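Local structure of profilin-2 (Acanthamoeba castellanii, 1F2K) at residues A[69-73]-A[74-78]. The protein binds monomeric actin and PIP2, preventing actin polymerization at high concentration, enhancing it at low concentration, and limiting formation of IP3 and diacylglycerol. Residues are numbered along the deposited sequence; the frame is centred on the assembly and turned at random.
Sequences TIRAD and DRSVY
Arg71 runs alongside Tyr78 and lays its aliphatic part over one face of the ring. Arg71 CD sits 4.2 Å from the Tyr78 ring centroid and almost on the ring normal, a CH-pi contact. With CG anti to the backbone N (chi1 -178°), the arginine chain follows the tyrosine and then bends at chi3. Arg71 NE comes 3.6 Å from Tyr78 CE2, over the rim of the same face, and the guanidinium plane is inclined 33° to the ring. Arg71 CD also touches Ser76 CB at 3.6 Å. Strands 65-72 and 76-81 form an antiparallel beta hairpin in the central sheet of the profilin fold. A classic beta bulge interrupts their pairing: Ile70 and Arg71 both face Tyr78, whose O accepts from Ile70 N at 2.9 Å and only weakly from Arg71 N. On the opposite face Ala72 and Val77 pack on Ile55 of helix 53-58, and Val77 also on helix 39-50. At the turn Asp73 curls its carboxylate back over the loop, chi1 being 51°. Asp73 OD1 takes Ser76 N at 2.6 Å from above the carboxylate plane and Arg75 N at 2.7 Å on the anti lone pair, the latter an Asx turn. These N-H groups hold the carboxylate, and a bond from Asp73 N to Ser76 O closes the loop. A water bridges Asp73 OD1 and Ser76 OG, with a weak bond from Arg71 NH1. Glu114 hydrogen-bonds to Ser76 OG and Tyr78 OH, and with Asp118 forms salt bridges to Arg75, whose side chain lies about 8 Å from that of Lys115, an actin-binding residue.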
loop_
_atom_site.group_PDB
_atom_site.type_symbol
_atom_site.label_atom_id
_atom_site.label_comp_id
_atom_site.label_asym_id
_atom_site.label_seq_id
_atom_site.Cartn_x
_atom_site.Cartn_y
_atom_site.Cartn_z
ATOM N N THR A 69 1.002 -12.580 -2.945
ATOM C CA THR A 69 2.300 -11.950 -2.838
ATOM C C THR A 69 3.226 -12.130 -4.041
ATOM O O THR A 69 3.675 -13.246 -4.323
ATOM C CB THR A 69 2.974 -12.472 -1.589
ATOM O OG1 THR A 69 2.007 -12.504 -0.538
ATOM C CG2 THR A 69 4.164 -11.595 -1.176
ATOM N N ILE A 70 3.509 -11.038 -4.750
ATOM C CA ILE A 70 4.422 -11.095 -5.887
ATOM C C ILE A 70 5.787 -10.700 -5.369
ATOM O O ILE A 70 6.784 -11.349 -5.686
ATOM C CB ILE A 70 4.177 -10.044 -6.951
ATOM C CG1 ILE A 70 2.731 -9.984 -7.358
ATOM C CG2 ILE A 70 4.996 -10.362 -8.167
ATOM C CD1 ILE A 70 2.532 -8.809 -8.322
ATOM N N ARG A 71 5.827 -9.589 -4.620
ATOM C CA ARG A 71 7.079 -9.075 -4.072
ATOM C C ARG A 71 7.015 -8.952 -2.558
ATOM O O ARG A 71 5.968 -8.619 -2.023
ATOM C CB ARG A 71 7.415 -7.690 -4.645
ATOM C CG ARG A 71 8.749 -7.168 -4.106
ATOM C CD ARG A 71 8.967 -5.673 -4.181
ATOM N NE ARG A 71 9.261 -5.169 -5.516
ATOM C CZ ARG A 71 10.217 -4.280 -5.814
ATOM N NH1 ARG A 71 10.997 -3.778 -4.878
ATOM N NH2 ARG A 71 10.394 -3.877 -7.066
ATOM N N ALA A 72 8.119 -9.236 -1.857
ATOM C CA ALA A 72 8.109 -9.054 -0.411
ATOM C C ALA A 72 9.501 -8.875 0.193
ATOM O O ALA A 72 10.218 -9.842 0.409
ATOM C CB ALA A 72 7.384 -10.202 0.265
ATOM N N ASP A 73 9.905 -7.629 0.449
ATOM C CA ASP A 73 11.203 -7.391 1.073
ATOM C C ASP A 73 11.067 -6.483 2.291
ATOM O O ASP A 73 9.972 -6.315 2.820
ATOM C CB ASP A 73 12.200 -6.821 0.080
ATOM C CG ASP A 73 11.669 -5.639 -0.647
ATOM O OD1 ASP A 73 11.450 -4.553 -0.024
ATOM O OD2 ASP A 73 11.465 -5.827 -1.858
ATOM N N ASP A 74 12.151 -5.897 2.764
ATOM C CA ASP A 74 11.992 -5.090 3.957
ATOM C C ASP A 74 11.525 -3.689 3.709
ATOM O O ASP A 74 11.432 -2.887 4.634
ATOM C CB ASP A 74 13.256 -5.111 4.851
ATOM C CG ASP A 74 14.518 -4.761 4.108
ATOM O OD1 ASP A 74 14.767 -5.383 3.041
ATOM O OD2 ASP A 74 15.267 -3.871 4.600
ATOM N N ARG A 75 11.195 -3.403 2.455
ATOM C CA ARG A 75 10.686 -2.085 2.096
ATOM C C ARG A 75 9.370 -2.175 1.335
ATOM O O ARG A 75 8.464 -1.369 1.564
ATOM C CB ARG A 75 11.702 -1.305 1.258
ATOM C CG ARG A 75 11.101 -0.119 0.567
ATOM C CD ARG A 75 12.145 0.840 -0.008
ATOM N NE ARG A 75 11.535 1.676 -1.032
ATOM C CZ ARG A 75 11.805 2.951 -1.202
ATOM N NH1 ARG A 75 12.677 3.579 -0.411
ATOM N NH2 ARG A 75 11.217 3.600 -2.189
ATOM N N SER A 76 9.257 -3.178 0.456
ATOM C CA SER A 76 8.057 -3.310 -0.369
ATOM C C SER A 76 7.289 -4.625 -0.323
ATOM O O SER A 76 7.847 -5.712 -0.159
ATOM C CB SER A 76 8.438 -2.999 -1.816
ATOM O OG SER A 76 9.280 -1.837 -1.906
ATOM N N VAL A 77 5.979 -4.524 -0.443
ATOM C CA VAL A 77 5.163 -5.717 -0.486
ATOM C C VAL A 77 4.081 -5.400 -1.522
ATOM O O VAL A 77 3.342 -4.418 -1.409
ATOM C CB VAL A 77 4.543 -6.064 0.854
ATOM C CG1 VAL A 77 3.545 -7.154 0.654
ATOM C CG2 VAL A 77 5.598 -6.560 1.842
ATOM N N TYR A 78 4.052 -6.219 -2.565
ATOM C CA TYR A 78 3.133 -6.066 -3.672
ATOM C C TYR A 78 2.303 -7.313 -3.793
ATOM O O TYR A 78 2.828 -8.421 -3.702
ATOM C CB TYR A 78 3.884 -5.933 -4.989
ATOM C CG TYR A 78 4.731 -4.718 -5.246
ATOM C CD1 TYR A 78 4.948 -3.725 -4.286
ATOM C CD2 TYR A 78 5.378 -4.594 -6.445
ATOM C CE1 TYR A 78 5.824 -2.622 -4.552
ATOM C CE2 TYR A 78 6.234 -3.526 -6.714
ATOM C CZ TYR A 78 6.463 -2.542 -5.779
ATOM O OH TYR A 78 7.364 -1.522 -6.110
HETATM O O HOH W 1 11.559 -2.808 -2.174
#